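Local atomic coordinates of nicking enzyme (Staphylococcus aureus, PDB entry 4HT4), a protein that probably acts as a plasmid relaxase, nicking DNA at the transfer origin so that resistance plasmids can pass between staphylococci by conjugation. Residues S17-S22 with L67-H72; S49-P54 with I116-I121; Q81-I86 with H132-L137. The protein carries 1 engineered substitution. One frame throughout, in Å; residues are numbered along the deposited sequence.

Contact 1: S17-S22 with L67-H72; sequences SATAKS and LWNKVH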
loop_
_atom_site.group_PDB
_atom_site.type_symbol
_atom_site.label_atom_id
_atom_site.label_comp_id
_atom_site.label_asym_id
_atom_site.label_seq_id
_atom_site.Cartn_x
_atom_site.Cartn_y
_atom_site.Cartn_z
ATOM N N SER A 17 11.331 -7.629 4.317
ATOM C CA SER A 17 10.603 -7.585 5.576
ATOM C C SER A 17 9.514 -6.521 5.544
ATOM O O SER A 17 9.689 -5.451 4.959
ATOM C CB SER A 17 11.560 -7.316 6.738
ATOM O OG SER A 17 10.845 -7.064 7.937
ATOM N N ALA A 18 8.387 -6.827 6.177
ATOM C CA ALA A 18 7.281 -5.884 6.268
ATOM C C ALA A 18 7.615 -4.762 7.243
ATOM O O ALA A 18 7.202 -3.619 7.054
ATOM C CB ALA A 18 6.011 -6.599 6.692
ATOM N N THR A 19 8.366 -5.098 8.289
ATOM C CA THR A 19 8.776 -4.114 9.284
ATOM C C THR A 19 9.836 -3.180 8.714
ATOM O O THR A 19 9.874 -1.996 9.044
ATOM C CB THR A 19 9.323 -4.785 10.555
ATOM O OG1 THR A 19 10.343 -5.727 10.200
ATOM C CG2 THR A 19 8.210 -5.507 11.295
ATOM N N ALA A 20 10.695 -3.722 7.858
ATOM C CA ALA A 20 11.731 -2.927 7.209
ATOM C C ALA A 20 11.125 -1.966 6.191
ATOM O O ALA A 20 11.479 -0.788 6.152
ATOM C CB ALA A 20 12.754 -3.830 6.546
ATOM N N LYS A 21 10.216 -2.476 5.365
ATOM C CA LYS A 21 9.553 -1.665 4.347
ATOM C C LYS A 21 8.688 -0.567 4.955
ATOM O O LYS A 21 8.707 0.573 4.490
ATOM C CB LYS A 21 8.712 -2.542 3.419
ATOM C CG LYS A 21 9.458 -3.031 2.193
ATOM C CD LYS A 21 9.825 -1.871 1.281
ATOM C CE LYS A 21 10.718 -2.331 0.142
ATOM N NZ LYS A 21 10.102 -3.449 -0.622
ATOM N N SER A 22 7.932 -0.911 5.993
ATOM C CA SER A 22 7.060 0.053 6.653
ATOM C C SER A 22 7.869 1.160 7.316
ATOM O O SER A 22 7.423 2.303 7.392
ATOM C CB SER A 22 6.173 -0.638 7.688
ATOM O OG SER A 22 6.954 -1.296 8.668
ATOM N N LEU A 67 0.783 -3.775 13.551
ATOM C CA LEU A 67 0.264 -4.328 12.305
ATOM C C LEU A 67 1.207 -5.332 11.648
ATOM O O LEU A 67 0.840 -6.487 11.441
ATOM C CB LEU A 67 -0.067 -3.202 11.323
ATOM C CG LEU A 67 -0.458 -3.622 9.906
ATOM C CD1 LEU A 67 -1.720 -4.466 9.928
ATOM C CD2 LEU A 67 -0.639 -2.401 9.018
ATOM N N TRP A 68 2.420 -4.893 11.334
ATOM C CA TRP A 68 3.345 -5.720 10.565
ATOM C C TRP A 68 4.010 -6.826 11.381
ATOM O O TRP A 68 4.581 -7.760 10.817
ATOM C CB TRP A 68 4.379 -4.849 9.854
ATOM C CG TRP A 68 3.735 -3.856 8.944
ATOM C CD1 TRP A 68 3.693 -2.503 9.105
ATOM C CD2 TRP A 68 3.004 -4.140 7.744
ATOM N NE1 TRP A 68 2.999 -1.925 8.071
ATOM C CE2 TRP A 68 2.564 -2.909 7.223
ATOM C CE3 TRP A 68 2.687 -5.316 7.056
ATOM C CZ2 TRP A 68 1.824 -2.818 6.048
ATOM C CZ3 TRP A 68 1.953 -5.224 5.890
ATOM C CH2 TRP A 68 1.530 -3.984 5.397
ATOM N N ASN A 69 3.938 -6.721 12.705
ATOM C CA ASN A 69 4.353 -7.824 13.562
ATOM C C ASN A 69 3.251 -8.869 13.617
ATOM O O ASN A 69 3.517 -10.070 13.666
ATOM C CB ASN A 69 4.689 -7.336 14.973
ATOM C CG ASN A 69 6.037 -6.652 15.045
ATOM O OD1 ASN A 69 7.074 -7.308 15.150
ATOM N ND2 ASN A 69 6.031 -5.326 14.992
ATOM N N LYS A 70 2.008 -8.398 13.606
ATOM C CA LYS A 70 0.853 -9.283 13.559
ATOM C C LYS A 70 0.826 -10.009 12.220
ATOM O O LYS A 70 0.416 -11.166 12.138
ATOM C CB LYS A 70 -0.436 -8.485 13.752
ATOM C CG LYS A 70 -1.689 -9.336 13.868
ATOM C CD LYS A 70 -1.721 -10.092 15.187
ATOM C CE LYS A 70 -3.026 -10.854 15.350
ATOM N NZ LYS A 70 -3.093 -11.568 16.655
ATOM N N VAL A 71 1.271 -9.319 11.174
ATOM C CA VAL A 71 1.359 -9.909 9.844
ATOM C C VAL A 71 2.479 -10.941 9.787
ATOM O O VAL A 71 2.279 -12.057 9.312
ATOM C CB VAL A 71 1.584 -8.838 8.761
ATOM C CG1 VAL A 71 1.909 -9.487 7.426
ATOM C CG2 VAL A 71 0.359 -7.948 8.637
ATOM N N HIS A 72 3.655 -10.565 10.284
ATOM C CA HIS A 72 4.795 -11.477 10.340
ATOM C C HIS A 72 4.461 -12.736 11.131
ATOM O O HIS A 72 4.989 -13.813 10.853
ATOM C CB HIS A 72 6.008 -10.784 10.962
ATOM C CG HIS A 72 6.856 -10.047 9.974
ATOM N ND1 HIS A 72 7.815 -9.133 10.355
ATOM C CD2 HIS A 72 6.897 -10.095 8.621
ATOM C CE1 HIS A 72 8.406 -8.647 9.278
ATOM N NE2 HIS A 72 7.868 -9.213 8.214
#

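Contact 2: S49-P54 with I116-I121; sequences SEILLP and IVDLNI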
loop_
_atom_site.group_PDB
_atom_site.type_symbol
_atom_site.label_atom_id
_atom_site.label_comp_id
_atom_site.label_asym_id
_atom_site.label_seq_id
_atom_site.Cartn_x
_atom_site.Cartn_y
_atom_site.Cartn_z
ATOM N N SER A 49 2.039 10.048 6.015
ATOM C CA SER A 49 1.865 8.648 6.380
ATOM C C SER A 49 0.502 8.414 7.013
ATOM O O SER A 49 0.042 9.209 7.834
ATOM C CB SER A 49 2.968 8.196 7.336
ATOM O OG SER A 49 4.227 8.178 6.689
ATOM N N GLU A 50 -0.139 7.316 6.628
ATOM C CA GLU A 50 -1.439 6.958 7.177
ATOM C C GLU A 50 -1.733 5.480 6.957
ATOM O O GLU A 50 -1.343 4.904 5.941
ATOM C CB GLU A 50 -2.541 7.807 6.538
ATOM C CG GLU A 50 -3.919 7.596 7.146
ATOM C CD GLU A 50 -5.012 8.300 6.370
ATOM O OE1 GLU A 50 -4.697 8.934 5.341
ATOM O OE2 GLU A 50 -6.186 8.219 6.786
ATOM N N ILE A 51 -2.417 4.869 7.918
ATOM C CA ILE A 51 -2.883 3.497 7.773
ATOM C C ILE A 51 -4.402 3.468 7.656
ATOM O O ILE A 51 -5.113 3.927 8.550
ATOM C CB ILE A 51 -2.457 2.616 8.952
ATOM C CG1 ILE A 51 -0.935 2.508 9.012
ATOM C CG2 ILE A 51 -3.078 1.235 8.830
ATOM C CD1 ILE A 51 -0.443 1.561 10.075
ATOM N N LEU A 52 -4.891 2.920 6.549
ATOM C CA LEU A 52 -6.321 2.885 6.283
ATOM C C LEU A 52 -6.881 1.480 6.482
ATOM O O LEU A 52 -6.333 0.505 5.969
ATOM C CB LEU A 52 -6.605 3.386 4.869
ATOM C CG LEU A 52 -5.820 4.640 4.486
ATOM C CD1 LEU A 52 -4.680 4.294 3.540
ATOM C CD2 LEU A 52 -6.730 5.690 3.878
ATOM N N LEU A 53 -7.977 1.390 7.227
ATOM C CA LEU A 53 -8.558 0.105 7.596
ATOM C C LEU A 53 -9.885 -0.154 6.890
ATOM O O LEU A 53 -10.583 0.783 6.506
ATOM C CB LEU A 53 -8.779 0.047 9.107
ATOM C CG LEU A 53 -7.589 0.369 10.006
ATOM C CD1 LEU A 53 -7.965 0.123 11.454
ATOM C CD2 LEU A 53 -6.382 -0.459 9.610
ATOM N N PRO A 54 -10.238 -1.439 6.721
ATOM C CA PRO A 54 -11.562 -1.804 6.208
ATOM C C PRO A 54 -12.644 -1.579 7.261
ATOM O O PRO A 54 -12.351 -1.072 8.345
ATOM C CB PRO A 54 -11.416 -3.297 5.899
ATOM C CG PRO A 54 -10.320 -3.762 6.796
ATOM C CD PRO A 54 -9.364 -2.614 6.884
ATOM N N ILE A 116 -5.727 -3.884 4.447
ATOM C CA ILE A 116 -5.171 -2.828 5.279
ATOM C C ILE A 116 -4.050 -2.154 4.502
ATOM O O ILE A 116 -3.115 -2.815 4.051
ATOM C CB ILE A 116 -4.623 -3.370 6.605
ATOM C CG1 ILE A 116 -5.739 -4.036 7.412
ATOM C CG2 ILE A 116 -3.980 -2.250 7.407
ATOM C CD1 ILE A 116 -5.296 -4.532 8.768
ATOM N N VAL A 117 -4.147 -0.839 4.344
ATOM C CA VAL A 117 -3.210 -0.107 3.503
ATOM C C VAL A 117 -2.316 0.835 4.299
ATOM O O VAL A 117 -2.799 1.735 4.988
ATOM C CB VAL A 117 -3.947 0.702 2.424
ATOM C CG1 VAL A 117 -2.951 1.378 1.499
ATOM C CG2 VAL A 117 -4.882 -0.201 1.638
ATOM N N ASP A 118 -1.010 0.621 4.196
ATOM C CA ASP A 118 -0.040 1.513 4.812
ATOM C C ASP A 118 0.414 2.537 3.778
ATOM O O ASP A 118 1.345 2.285 3.011
ATOM C CB ASP A 118 1.160 0.723 5.332
ATOM C CG ASP A 118 1.982 1.502 6.343
ATOM O OD1 ASP A 118 1.927 2.750 6.334
ATOM O OD2 ASP A 118 2.688 0.862 7.148
ATOM N N LEU A 119 -0.248 3.689 3.762
ATOM C CA LEU A 119 0.023 4.716 2.763
ATOM C C LEU A 119 1.164 5.638 3.173
ATOM O O LEU A 119 1.151 6.215 4.261
ATOM C CB LEU A 119 -1.234 5.543 2.493
ATOM C CG LEU A 119 -1.063 6.722 1.532
ATOM C CD1 LEU A 119 -0.720 6.232 0.133
ATOM C CD2 LEU A 119 -2.316 7.582 1.513
ATOM N N ASN A 120 2.149 5.770 2.291
ATOM C CA ASN A 120 3.264 6.682 2.510
ATOM C C ASN A 120 3.611 7.442 1.236
ATOM O O ASN A 120 3.884 6.838 0.198
ATOM C CB ASN A 120 4.493 5.927 3.018
ATOM C CG ASN A 120 4.200 5.100 4.252
ATOM O OD1 ASN A 120 4.042 3.883 4.173
ATOM N ND2 ASN A 120 4.115 5.760 5.400
ATOM N N ILE A 121 3.600 8.766 1.320
ATOM C CA ILE A 121 3.875 9.605 0.159
ATOM C C ILE A 121 5.296 10.161 0.181
ATOM O O ILE A 121 5.712 10.790 1.155
ATOM C CB ILE A 121 2.878 10.767 0.062
ATOM C CG1 ILE A 121 1.446 10.232 0.024
ATOM C CG2 ILE A 121 3.166 11.609 -1.168
ATOM C CD1 ILE A 121 0.398 11.311 -0.078
#

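Contact 3: Q81-I86 with H132-L137; sequences QVAREI and HLLCTL. With NI (nickel (II) ion), chain C; nucleotides of chain B.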
loop_
_atom_site.group_PDB
_atom_site.type_symbol
_atom_site.label_atom_id
_atom_site.label_comp_id
_atom_site.label_asym_id
_atom_site.label_seq_id
_atom_site.Cartn_x
_atom_site.Cartn_y
_atom_site.Cartn_z
ATOM N N GLN A 81 5.362 -14.685 1.684
ATOM C CA GLN A 81 5.106 -13.347 1.174
ATOM C C GLN A 81 4.316 -12.589 2.231
ATOM O O GLN A 81 3.214 -12.995 2.599
ATOM C CB GLN A 81 4.308 -13.416 -0.127
ATOM C CG GLN A 81 5.010 -14.159 -1.251
ATOM C CD GLN A 81 4.171 -14.226 -2.510
ATOM O OE1 GLN A 81 2.960 -14.013 -2.473
ATOM N NE2 GLN A 81 4.813 -14.519 -3.635
ATOM N N VAL A 82 4.878 -11.491 2.726
ATOM C CA VAL A 82 4.272 -10.781 3.848
ATOM C C VAL A 82 3.280 -9.697 3.432
ATOM O O VAL A 82 2.298 -9.453 4.133
ATOM C CB VAL A 82 5.336 -10.179 4.790
ATOM C CG1 VAL A 82 6.112 -11.286 5.481
ATOM C CG2 VAL A 82 6.274 -9.259 4.024
ATOM N N ALA A 83 3.529 -9.051 2.299
ATOM C CA ALA A 83 2.675 -7.953 1.865
ATOM C C ALA A 83 2.772 -7.681 0.368
ATOM O O ALA A 83 3.599 -8.263 -0.334
ATOM C CB ALA A 83 3.001 -6.689 2.651
ATOM N N ARG A 84 1.909 -6.790 -0.105
ATOM C CA ARG A 84 1.933 -6.339 -1.487
ATOM C C ARG A 84 2.224 -4.849 -1.523
ATOM O O ARG A 84 1.550 -4.065 -0.857
ATOM C CB ARG A 84 0.585 -6.601 -2.154
ATOM C CG ARG A 84 0.408 -5.883 -3.482
ATOM C CD ARG A 84 -1.031 -5.956 -3.967
ATOM N NE ARG A 84 -1.528 -7.328 -3.996
ATOM C CZ ARG A 84 -1.294 -8.186 -4.985
ATOM N NH1 ARG A 84 -0.564 -7.815 -6.028
ATOM N NH2 ARG A 84 -1.787 -9.414 -4.930
ATOM N N GLU A 85 3.227 -4.453 -2.297
ATOM C CA GLU A 85 3.534 -3.036 -2.432
ATOM C C GLU A 85 3.058 -2.486 -3.770
ATOM O O GLU A 85 3.395 -3.016 -4.829
ATOM C CB GLU A 85 5.030 -2.772 -2.264
ATOM C CG GLU A 85 5.378 -1.291 -2.292
ATOM C CD GLU A 85 6.857 -1.027 -2.095
ATOM O OE1 GLU A 85 7.669 -1.941 -2.349
ATOM O OE2 GLU A 85 7.209 0.099 -1.684
ATOM N N ILE A 86 2.271 -1.418 -3.708
ATOM C CA ILE A 86 1.826 -0.724 -4.904
ATOM C C ILE A 86 2.319 0.712 -4.882
ATOM O O ILE A 86 1.934 1.492 -4.009
ATOM C CB ILE A 86 0.295 -0.716 -5.019
ATOM C CG1 ILE A 86 -0.236 -2.135 -5.211
ATOM C CG2 ILE A 86 -0.147 0.172 -6.170
ATOM C CD1 ILE A 86 -1.738 -2.204 -5.339
ATOM N N HIS A 132 3.876 5.104 -1.991
ATOM C CA HIS A 132 4.001 3.677 -1.733
ATOM C C HIS A 132 2.793 3.181 -0.948
ATOM O O HIS A 132 2.340 3.839 -0.011
ATOM C CB HIS A 132 5.273 3.388 -0.938
ATOM C CG HIS A 132 6.520 3.919 -1.572
ATOM N ND1 HIS A 132 7.448 3.106 -2.186
ATOM C CD2 HIS A 132 6.996 5.182 -1.681
ATOM C CE1 HIS A 132 8.441 3.845 -2.647
ATOM N NE2 HIS A 132 8.193 5.109 -2.352
ATOM N N LEU A 133 2.271 2.022 -1.330
ATOM C CA LEU A 133 1.129 1.443 -0.631
ATOM C C LEU A 133 1.385 -0.006 -0.219
ATOM O O LEU A 133 1.306 -0.918 -1.042
ATOM C CB LEU A 133 -0.138 1.527 -1.487
ATOM C CG LEU A 133 -0.815 2.890 -1.653
ATOM C CD1 LEU A 133 -0.128 3.732 -2.717
ATOM C CD2 LEU A 133 -2.287 2.707 -1.983
ATOM N N LEU A 134 1.695 -0.209 1.058
ATOM C CA LEU A 134 1.863 -1.553 1.602
ATOM C C LEU A 134 0.516 -2.145 1.995
ATOM O O LEU A 134 -0.163 -1.633 2.886
ATOM C CB LEU A 134 2.796 -1.537 2.813
ATOM C CG LEU A 134 4.258 -1.898 2.562
ATOM C CD1 LEU A 134 5.039 -1.875 3.864
ATOM C CD2 LEU A 134 4.358 -3.262 1.904
ATOM N N CYS A 135 0.141 -3.231 1.329
ATOM C CA CYS A 135 -1.160 -3.848 1.543
ATOM C C CYS A 135 -1.026 -5.276 2.059
ATOM O O CYS A 135 -0.128 -6.013 1.650
ATOM C CB CYS A 135 -1.959 -3.844 0.241
ATOM S SG CYS A 135 -2.106 -2.218 -0.532
ATOM N N THR A 136 -1.927 -5.661 2.958
ATOM C CA THR A 136 -1.937 -7.015 3.500
ATOM C C THR A 136 -2.384 -8.017 2.442
ATOM O O THR A 136 -3.111 -7.670 1.512
ATOM C CB THR A 136 -2.859 -7.126 4.727
ATOM O OG1 THR A 136 -4.188 -6.727 4.368
ATOM C CG2 THR A 136 -2.353 -6.237 5.851
ATOM N N LEU A 137 -1.943 -9.262 2.587
ATOM C CA LEU A 137 -2.285 -10.310 1.633
ATOM C C LEU A 137 -3.430 -11.175 2.151
ATOM O O LEU A 137 -3.870 -12.109 1.479
ATOM C CB LEU A 137 -1.066 -11.182 1.335
ATOM C CG LEU A 137 0.162 -10.497 0.734
ATOM C CD1 LEU A 137 1.292 -11.494 0.570
ATOM C CD2 LEU A 137 -0.181 -9.868 -0.599
HETATM NI NI NI C . 9.868 6.065 -2.814
ATOM P P DG B 17 2.847 -17.428 0.388
ATOM O OP1 DG B 17 3.525 -16.515 1.335
ATOM O OP2 DG B 17 1.651 -16.964 -0.349
ATOM O "O5'" DG B 17 3.929 -17.951 -0.668
ATOM C "C5'" DG B 17 5.189 -18.415 -0.203
ATOM C "C4'" DG B 17 6.153 -18.733 -1.337
ATOM O "O4'" DG B 17 5.664 -19.861 -2.105
ATOM C "C3'" DG B 17 6.399 -17.626 -2.355
ATOM O "O3'" DG B 17 7.728 -17.738 -2.845
ATOM C "C2'" DG B 17 5.382 -17.942 -3.447
ATOM C "C1'" DG B 17 5.408 -19.466 -3.438
ATOM N N9 DG B 17 4.141 -20.078 -3.808
ATOM C C8 DG B 17 2.895 -19.683 -3.396
ATOM N N7 DG B 17 1.940 -20.423 -3.877
ATOM C C5 DG B 17 2.592 -21.371 -4.654
ATOM C C6 DG B 17 2.064 -22.435 -5.421
ATOM O O6 DG B 17 0.877 -22.763 -5.570
ATOM N N1 DG B 17 3.076 -23.153 -6.054
ATOM C C2 DG B 17 4.421 -22.875 -5.957
ATOM N N2 DG B 17 5.242 -23.683 -6.642
ATOM N N3 DG B 17 4.927 -21.879 -5.240
ATOM C C4 DG B 17 3.953 -21.173 -4.619
ATOM P P DA B 19 8.102 -14.689 -9.146
ATOM O OP1 DA B 19 9.158 -14.616 -10.182
ATOM O OP2 DA B 19 8.325 -14.063 -7.825
ATOM O "O5'" DA B 19 6.742 -14.088 -9.736
ATOM C "C5'" DA B 19 6.271 -14.488 -11.016
ATOM C "C4'" DA B 19 4.926 -13.851 -11.323
ATOM O "O4'" DA B 19 3.910 -14.404 -10.446
ATOM C "C3'" DA B 19 4.866 -12.338 -11.149
ATOM O "O3'" DA B 19 4.079 -11.768 -12.181
ATOM C "C2'" DA B 19 4.191 -12.159 -9.793
ATOM C "C1'" DA B 19 3.265 -13.369 -9.736
ATOM N N9 DA B 19 3.029 -13.841 -8.376
ATOM C C8 DA B 19 3.967 -14.005 -7.397
ATOM N N7 DA B 19 3.474 -14.443 -6.266
ATOM C C5 DA B 19 2.119 -14.579 -6.522
ATOM C C6 DA B 19 1.040 -15.005 -5.722
ATOM N N6 DA B 19 1.174 -15.389 -4.448
ATOM N N1 DA B 19 -0.185 -15.019 -6.290
ATOM C C2 DA B 19 -0.318 -14.634 -7.567
ATOM N N3 DA B 19 0.621 -14.215 -8.413
ATOM C C4 DA B 19 1.826 -14.211 -7.821
ATOM P P DC B 18 8.389 -16.524 -3.665
ATOM O OP1 DC B 18 9.848 -16.767 -3.724
ATOM O OP2 DC B 18 7.870 -15.260 -3.097
ATOM O "O5'" DC B 18 7.786 -16.683 -5.139
ATOM C "C5'" DC B 18 8.241 -17.744 -5.970
ATOM C "C4'" DC B 18 7.366 -17.916 -7.200
ATOM O "O4'" DC B 18 6.147 -18.621 -6.866
ATOM C "C3'" DC B 18 6.881 -16.632 -7.867
ATOM O "O3'" DC B 18 7.770 -16.244 -8.908
ATOM C "C2'" DC B 18 5.508 -17.004 -8.427
ATOM C "C1'" DC B 18 5.317 -18.455 -7.991
ATOM N N1 DC B 18 3.907 -18.788 -7.647
ATOM C C2 DC B 18 3.325 -19.944 -8.179
ATOM O O2 DC B 18 3.998 -20.674 -8.915
ATOM N N3 DC B 18 2.041 -20.236 -7.868
ATOM C C4 DC B 18 1.348 -19.426 -7.070
ATOM N N4 DC B 18 0.084 -19.760 -6.797
ATOM C C5 DC B 18 1.919 -18.240 -6.520
ATOM C C6 DC B 18 3.189 -17.962 -6.835
HETATM O O HOH W 1 10.739 5.524 -4.489
HETATM O O HOH W 2 10.931 5.093 -1.470
#

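Contact 1: S17-S22 with L67-H72
Ala18 lays its methyl group against the six-membered part of the Trp68 indole, CB to CE3 3.6 Å, while its own carbonyl oxygen sits over one face of the ring system, near the rim. The opposite face meets Leu67 CD2, likewise toward the rim, from within the indole's own helix. Because Trp68 sets CG beside its backbone N (chi1 -58°), the indole leans across to helix 18-26, and one turn further on Ser22 approaches the five-membered ring obliquely, its CB 3.4 Å from Trp68 CD1. The indole N-H continues past this helix pair to Asp118 in strand 117-122.

The pairing illustrates how two short helices can share one face of a sheet. Segments 18-22 and 67-72 of helices 18-26 and 64-74 run nearly antiparallel, at 156°, their axes approaching to 9.4 Å, and both helices lie against the five-stranded antiparallel sheet of the relaxase domain: Ala18 touches Val82, and Trp68 touches Ala83 and Leu134.

At the start of helix 18-26 the contact turns polar. Ser17 is the N-cap, its OG accepting weak bonds from the amides of Thr19 and Ala20. The Ala18 amide, in the first turn, is instead taken by His72: N to NE2 is 3.2 Å, with the donor tilted 28° out of the imidazole plane. If NE2 accepts here, His72 would be expected to be neutral. Ser17 OG meets the same ring at its edge, 3.2 Å from His72 CE1, and Thr19 sets its methyl CG2 3.7 Å from that carbon, while Thr19 OG1 is hydrogen-bonded to Asp32.

Contact 2: S49-P54 with I116-I121
Leu52 places CG beside its backbone N (chi1 -44°), which brings CD1 back over the neighbouring strand, 3.8 Å from Val117 CB and equally far from Leu119 CB. Ile116 has CG2 anti to its own N, and this methyl serves two partners: Leu53 CD2 at 3.7 Å, the two side chains lying side by side and pointing the same way, and Ile51 CG2 at 3.9 Å. Its other branch, through CG1, meets the ring of Pro54 at CD, where the chain leaves the strand.

The backbones that carry these groups form a regular antiparallel ladder joining the edge strand 48-52 to strand 117-122 of the five-stranded sheet. Glu50 with Leu119 and Leu52 with Val117 are hydrogen-bonded pairs; Leu119 N reaches Glu50 O at 2.7 Å, and Val117 N reaches Leu52 O at 3.0 Å. Ile51 and Asp118 form the non-hydrogen-bonded pair between them.

The two faces of the ladder differ. Leu52 and Val117 look toward Ala107 of helix 96-108, whereas Ile51 and Asp118 look toward helix 64-74. Ile51 CG1 passes 3.9 Å from Asp118 OD1, so an aliphatic branch borders a buried carboxylate. That carboxylate is paid for on both oxygens, OD1 by a salt bridge from Arg64 and OD2 by Trp68, a pairing that would be expected to keep Asp118 ionised despite its burial.

Contact 3: Q81-I86 with H132-L137
His132 opens this pairing by joining a metal to a carboxylate: NE2 binds the nickel ion at 2.0 Å, and on the other side of the imidazole ND1 donates to Glu85 OE2 at 3.1 Å. The oxygen lies close to the ring plane but is approached on its anti side, 29° out of the carboxylate plane. Glu85 keeps an extended chain (chi1 -176°, chi2 179°), which carries its carboxylate alongside the ring and would hold the ring's rotation from the second shell.

Leu133 continues as the hydrogen-bonded partner of Ile86, whose N meets Leu133 O at 2.9 Å. Leu134, on the Glu85 side of the sheet, sets CD2 3.8 Å from Ala83 CB. Strand 130-136 is the middle strand of the relaxase sheet, with 81-89 beside it, and His130 and His132, separated by one residue, are consistent with the His-hydrophobic-His motif of HUH relaxases; His122 and two waters complete the nickel site.

Cys135 pairs with Arg84 through two backbone bonds, the shorter 2.7 Å from Cys135 N to Arg84 O. The Arg84 guanidinium reaches a thymine base of the DNA. Finally Leu137, beyond Thr136, spreads its methyls against segment 81-86, CD1 3.6 Å from Gln81 CB and CD2 3.7 Å from Arg84 CB. Gln81 grips adenine DA19 of chain B with both ends of its amide, NE2 giving to N7 and OE1 accepting from N6, each at 3.0 Å.

Overall arrangement
Contacts 2 and 3 belong to one sheet and meet where strand 117-122 borders strand 130-136, with Asp118 N bonded to Leu134 O and Asn120 O to His132 N. Contact 3 lies nearest the chain's centre and joins the middle strand to its neighbour, linking metal at one end to DNA at the other; contact 2, also buried, adds an edge strand and combines an apolar cluster with a buried, charge-paired Asp118. Contact 1 is only partly buried. Instead of a ladder it has two helices joined by an indole and an imidazole, and it lies over the sheet: His72 packs on Val82, and Leu67 on Ile51 and Ile116.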